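Local coordinates for protein putative transcriptional regulator (Listeria innocua, PDB 3LWF) that probably binds DNA as a dimeric transcription factor of the Rrf2 family, a group of winged helix-turn-helix regulators, at residues I32-A37 with D141-S146; P67-G72 with G82-N87. One frame throughout, in Å; residues are numbered along the deposited sequence.

Contact 1 of 2, residues I32-A37 with D141-S146; sequences ITLELA and DLLKHS
No flat group takes part where L34 and A37 meet L142 and L143; the touching is done by aliphatic carbons, and no hydrogen bond crosses between the segments. This is helix-to-helix packing, in which the first helix of the winged helix-turn-helix domain, 24-38, receives the short helix 139-144 that follows the long helix 117-136. L34 and L143 point at each other's helix and run antiparallel alongside each other, with L34 CD2 3.9 Å from L143 CD2. The same L34 methyl also reaches the base of the neighbouring leucine, lying 4.0 Å from L142 CB. CG of L143 sits beside its own backbone N (chi1 -68°), and from there its two methyls part: CD2 turns to L34, while CD1 goes to the alanine one helical turn further on. L34, A37 and L142 are buried, L143 only partly. A118 and E121 of the second subunit pack on L34 and L142, so this apolar patch belongs to the dimer interface as well. Helix 139-144 ends directly after the contact; H145 takes a positive phi, although its N still bonds D141 O at 3.1 Å. The closest approach between the segments is A37 CB to L143 CD1, 3.7 Å.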
loop_
_atom_site.group_PDB
_atom_site.type_symbol
_atom_site.label_atom_id
_atom_site.label_comp_id
_atom_site.label_asym_id
_atom_site.label_seq_id
_atom_site.Cartn_x
_atom_site.Cartn_y
_atom_site.Cartn_z
ATOM N N ILE A 32 7.843 14.211 -15.322
ATOM C CA ILE A 32 7.752 14.692 -16.695
ATOM C C ILE A 32 6.329 15.213 -16.997
ATOM O O ILE A 32 6.147 16.354 -17.448
ATOM C CB ILE A 32 8.075 13.580 -17.706
ATOM C CG1 ILE A 32 9.582 13.257 -17.747
ATOM C CG2 ILE A 32 7.612 13.992 -19.102
ATOM C CD1 ILE A 32 9.881 11.914 -18.467
ATOM N N THR A 33 5.334 14.373 -16.711
ATOM C CA THR A 33 3.967 14.710 -17.038
ATOM C C THR A 33 3.431 15.853 -16.222
ATOM O O THR A 33 2.656 16.655 -16.742
ATOM C CB THR A 33 3.035 13.512 -16.965
ATOM O OG1 THR A 33 3.067 12.969 -15.653
ATOM C CG2 THR A 33 3.477 12.451 -17.951
ATOM N N LEU A 34 3.849 15.953 -14.968
ATOM C CA LEU A 34 3.505 17.130 -14.179
ATOM C C LEU A 34 4.101 18.408 -14.729
ATOM O O LEU A 34 3.474 19.487 -14.653
ATOM C CB LEU A 34 3.920 16.967 -12.709
ATOM C CG LEU A 34 3.141 15.925 -11.890
ATOM C CD1 LEU A 34 3.927 15.667 -10.553
ATOM C CD2 LEU A 34 1.645 16.287 -11.663
ATOM N N GLU A 35 5.353 18.346 -15.157
ATOM C CA GLU A 35 5.977 19.566 -15.735
ATOM C C GLU A 35 5.293 19.956 -17.052
ATOM O O GLU A 35 5.087 21.139 -17.329
ATOM C CB GLU A 35 7.458 19.357 -15.990
ATOM C CG GLU A 35 8.251 19.322 -14.732
ATOM C CD GLU A 35 8.094 20.602 -13.952
ATOM O OE1 GLU A 35 8.332 21.660 -14.564
ATOM O OE2 GLU A 35 7.696 20.533 -12.769
ATOM N N LEU A 36 4.925 18.957 -17.850
ATOM C CA LEU A 36 4.160 19.226 -19.065
ATOM C C LEU A 36 2.782 19.789 -18.719
ATOM O O LEU A 36 2.290 20.680 -19.417
ATOM C CB LEU A 36 4.070 17.988 -19.970
ATOM C CG LEU A 36 5.396 17.431 -20.502
ATOM C CD1 LEU A 36 5.132 16.174 -21.316
ATOM C CD2 LEU A 36 6.176 18.439 -21.347
ATOM N N ALA A 37 2.185 19.321 -17.627
ATOM C CA ALA A 37 0.874 19.815 -17.177
ATOM C C ALA A 37 0.941 21.281 -16.710
ATOM O O ALA A 37 0.090 22.079 -17.052
ATOM C CB ALA A 37 0.288 18.928 -16.084
ATOM N N ASP A 141 -5.244 17.120 -9.526
ATOM C CA ASP A 141 -5.266 16.860 -8.082
ATOM C C ASP A 141 -3.862 16.985 -7.503
ATOM O O ASP A 141 -3.663 17.559 -6.422
ATOM C CB ASP A 141 -5.788 15.436 -7.796
ATOM C CG ASP A 141 -7.232 15.267 -8.125
ATOM O OD1 ASP A 141 -7.940 16.274 -8.158
ATOM O OD2 ASP A 141 -7.668 14.129 -8.401
ATOM N N LEU A 142 -2.877 16.431 -8.206
ATOM C CA LEU A 142 -1.530 16.406 -7.658
ATOM C C LEU A 142 -0.930 17.812 -7.663
ATOM O O LEU A 142 -0.371 18.249 -6.681
ATOM C CB LEU A 142 -0.650 15.461 -8.438
ATOM C CG LEU A 142 -0.986 13.972 -8.348
ATOM C CD1 LEU A 142 0.115 13.175 -9.052
ATOM C CD2 LEU A 142 -1.181 13.510 -6.876
ATOM N N LEU A 143 -1.080 18.530 -8.764
ATOM C CA LEU A 143 -0.581 19.905 -8.851
ATOM C C LEU A 143 -1.178 20.845 -7.770
ATOM O O LEU A 143 -0.502 21.755 -7.321
ATOM C CB LEU A 143 -0.852 20.464 -10.259
ATOM C CG LEU A 143 -0.075 19.837 -11.418
ATOM C CD1 LEU A 143 -0.641 20.299 -12.746
ATOM C CD2 LEU A 143 1.401 20.202 -11.296
ATOM N N LYS A 144 -2.428 20.635 -7.364
ATOM C CA LYS A 144 -3.004 21.397 -6.224
ATOM C C LYS A 144 -2.421 20.984 -4.865
ATOM O O LYS A 144 -2.293 21.798 -3.950
ATOM C CB LYS A 144 -4.512 21.188 -6.133
ATOM C CG LYS A 144 -5.296 21.682 -7.307
ATOM C CD LYS A 144 -6.778 21.354 -7.131
ATOM C CE LYS A 144 -7.584 21.615 -8.396
ATOM N NZ LYS A 144 -8.974 21.090 -8.247
ATOM N N HIS A 145 -2.101 19.698 -4.746
ATOM C CA HIS A 145 -1.576 19.083 -3.516
ATOM C C HIS A 145 -2.129 19.661 -2.219
ATOM O O HIS A 145 -1.397 20.178 -1.381
ATOM C CB HIS A 145 -0.047 19.057 -3.501
ATOM C CG HIS A 145 0.605 20.387 -3.678
ATOM N ND1 HIS A 145 0.669 21.334 -2.671
ATOM C CD2 HIS A 145 1.264 20.912 -4.737
ATOM C CE1 HIS A 145 1.344 22.383 -3.107
ATOM N NE2 HIS A 145 1.700 22.161 -4.363
ATOM N N SER A 146 -3.428 19.526 -2.031
ATOM C CA SER A 146 -4.057 20.180 -0.903
ATOM C C SER A 146 -4.279 19.287 0.328
ATOM O O SER A 146 -4.790 19.786 1.300
ATOM C CB SER A 146 -5.373 20.842 -1.347
ATOM O OG SER A 146 -6.331 19.871 -1.696
#

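Contact 2 of 2, residues P67-G72 with G82-N87; sequences PLRNAG and GGYVLN. With SO4 (sulfate ion), chain L; SO4 (sulfate ion), chain G.
G72 and N87 make the tight part of this contact, and R69 and Y84 the loose one. The N87 side chain points toward the end of helix 58-70 and gives ND2 to G72 O at 2.9 Å, with an N-H...O angle of 156°. The acceptor lies in the amide plane of N87, whereas the donor is tilted 29° from the carbonyl plane of G72. A chi1 of -169° swings CG away from the N87 backbone N and turns ND2 to this carbonyl; N87 CB itself comes within 3.2 Å of G72 O. G72 is presented by a Schellman motif, with a positive phi and its N bonded to R69 O at 3.0 Å; just before it, A71 N makes an ordinary helical bond to P67 O. On the loose side R69 NH1 and Y84 OH stay 4.4 Å apart, the hydroxyl near the guanidinium plane at its edge, too far for a bond. The R69 chain bends at chi3 and lets NH2 hydrogen-bond N70 OD1 at 3.2 Å, from above that carbonyl's plane. Sulfate, probably from the crystallisation liquor, sits here: N70 ND2 bonds O4 of the chain L ion at 2.7 Å, and R69 NH2 adds a weak bond to its O3. A second sulfate, chain G, is held weakly by N87 ND2. In a winged helix-turn-helix domain the contact ties the end of the probable recognition helix to the second wing strand, 83-86. Strand 74-77 lies next to both, S76 touching R69 and Y84, while L68 packs on helices 24-38 and 95-102.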
loop_
_atom_site.group_PDB
_atom_site.type_symbol
_atom_site.label_atom_id
_atom_site.label_comp_id
_atom_site.label_asym_id
_atom_site.label_seq_id
_atom_site.Cartn_x
_atom_site.Cartn_y
_atom_site.Cartn_z
ATOM N N PRO A 67 7.307 5.098 -23.753
ATOM C CA PRO A 67 6.057 4.464 -23.338
ATOM C C PRO A 67 4.937 5.483 -23.113
ATOM O O PRO A 67 3.794 5.186 -23.436
ATOM C CB PRO A 67 6.443 3.764 -22.051
ATOM C CG PRO A 67 7.899 3.460 -22.219
ATOM C CD PRO A 67 8.467 4.609 -22.981
ATOM N N LEU A 68 5.261 6.678 -22.581
ATOM C CA LEU A 68 4.266 7.726 -22.396
ATOM C C LEU A 68 3.685 8.188 -23.745
ATOM O O LEU A 68 2.466 8.385 -23.892
ATOM C CB LEU A 68 4.866 8.953 -21.650
ATOM C CG LEU A 68 5.270 8.693 -20.190
ATOM C CD1 LEU A 68 5.933 9.938 -19.517
ATOM C CD2 LEU A 68 4.050 8.228 -19.406
ATOM N N ARG A 69 4.556 8.327 -24.726
ATOM C CA ARG A 69 4.155 8.768 -26.050
ATOM C C ARG A 69 3.309 7.679 -26.709
ATOM O O ARG A 69 2.219 7.931 -27.230
ATOM C CB ARG A 69 5.405 9.111 -26.880
ATOM C CG ARG A 69 5.120 9.818 -28.201
ATOM C CD ARG A 69 6.322 9.761 -29.160
ATOM N NE ARG A 69 6.675 8.367 -29.368
ATOM C CZ ARG A 69 7.866 7.824 -29.130
ATOM N NH1 ARG A 69 8.881 8.576 -28.717
ATOM N NH2 ARG A 69 8.042 6.510 -29.308
ATOM N N ASN A 70 3.785 6.458 -26.650
ATOM C CA ASN A 70 3.056 5.351 -27.272
ATOM C C ASN A 70 1.675 5.148 -26.628
ATOM O O ASN A 70 0.794 4.678 -27.273
ATOM C CB ASN A 70 3.875 4.057 -27.201
ATOM C CG ASN A 70 5.114 4.081 -28.127
ATOM O OD1 ASN A 70 5.230 4.915 -29.005
ATOM N ND2 ASN A 70 6.023 3.152 -27.922
ATOM N N ALA A 71 1.502 5.497 -25.349
ATOM C CA ALA A 71 0.221 5.323 -24.676
ATOM C C ALA A 71 -0.697 6.541 -24.876
ATOM O O ALA A 71 -1.769 6.547 -24.326
ATOM C CB ALA A 71 0.429 5.059 -23.164
ATOM N N GLY A 72 -0.226 7.579 -25.579
ATOM C CA GLY A 72 -1.001 8.775 -25.877
ATOM C C GLY A 72 -1.002 9.852 -24.802
ATOM O O GLY A 72 -1.768 10.812 -24.880
ATOM N N GLY A 82 11.131 21.862 -31.119
ATOM C CA GLY A 82 10.236 20.777 -30.711
ATOM C C GLY A 82 10.371 20.336 -29.257
ATOM O O GLY A 82 10.904 21.047 -28.373
ATOM N N GLY A 83 9.919 19.133 -28.997
ATOM C CA GLY A 83 9.869 18.671 -27.643
ATOM C C GLY A 83 8.589 17.923 -27.461
ATOM O O GLY A 83 8.172 17.181 -28.360
ATOM N N TYR A 84 8.029 18.033 -26.262
ATOM C CA TYR A 84 6.861 17.271 -25.861
ATOM C C TYR A 84 5.818 18.202 -25.284
ATOM O O TYR A 84 6.143 19.301 -24.781
ATOM C CB TYR A 84 7.259 16.187 -24.852
ATOM C CG TYR A 84 8.120 15.148 -25.496
ATOM C CD1 TYR A 84 7.560 14.037 -26.119
ATOM C CD2 TYR A 84 9.490 15.298 -25.530
ATOM C CE1 TYR A 84 8.361 13.103 -26.759
ATOM C CE2 TYR A 84 10.289 14.364 -26.125
ATOM C CZ TYR A 84 9.715 13.285 -26.751
ATOM O OH TYR A 84 10.528 12.404 -27.371
ATOM N N VAL A 85 4.570 17.797 -25.429
ATOM C CA VAL A 85 3.417 18.439 -24.798
ATOM C C VAL A 85 2.543 17.354 -24.150
ATOM O O VAL A 85 2.559 16.206 -24.596
ATOM C CB VAL A 85 2.547 19.241 -25.823
ATOM C CG1 VAL A 85 3.383 20.399 -26.436
ATOM C CG2 VAL A 85 1.934 18.346 -26.925
ATOM N N LEU A 86 1.790 17.710 -23.106
ATOM C CA LEU A 86 0.823 16.773 -22.546
ATOM C C LEU A 86 -0.283 16.530 -23.580
ATOM O O LEU A 86 -0.732 17.435 -24.226
ATOM C CB LEU A 86 0.224 17.330 -21.249
ATOM C CG LEU A 86 -0.524 16.355 -20.337
ATOM C CD1 LEU A 86 0.458 15.333 -19.837
ATOM C CD2 LEU A 86 -1.143 17.106 -19.152
ATOM N N ASN A 87 -0.692 15.306 -23.783
ATOM C CA ASN A 87 -1.702 15.055 -24.783
ATOM C C ASN A 87 -3.091 14.836 -24.191
ATOM O O ASN A 87 -3.810 13.929 -24.569
ATOM C CB ASN A 87 -1.332 13.851 -25.603
ATOM C CG ASN A 87 -2.211 13.708 -26.830
ATOM O OD1 ASN A 87 -2.516 14.680 -27.490
ATOM N ND2 ASN A 87 -2.591 12.499 -27.142
HETATM S S SO4 L . 9.956 3.453 -28.001
HETATM O O1 SO4 L . 10.579 2.248 -28.567
HETATM O O2 SO4 L . 9.866 3.367 -26.517
HETATM O O3 SO4 L . 10.671 4.671 -28.382
HETATM O O4 SO4 L . 8.638 3.518 -28.630
HETATM S S SO4 G . -4.908 12.039 -30.979
HETATM O O1 SO4 G . -5.326 12.628 -32.260
HETATM O O2 SO4 G . -6.059 11.577 -30.221
HETATM O O3 SO4 G . -4.048 10.887 -31.203
HETATM O O4 SO4 G . -4.267 13.050 -30.155
#

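In the fold
From the N terminus, helix 24-38 supplies the first half of contact 1, and its partner, 141-146, comes only after 103 intervening residues. That long loop contains all of contact 2, a short closure with nine residues between 67-72 and 82-87, among them strand 74-77 of the wing. Contact 1 thus fastens the winged helix-turn-helix domain to the helix after the long helix 117-136, beside the second subunit; contact 2 joins helix and wing within that domain. Their centres are 16 Å apart, yet helix 24-38 bridges them: T33 packs on L68, L36 on Y84 and L86, and A37 on L86, while L34 and A37 turn to contact 1.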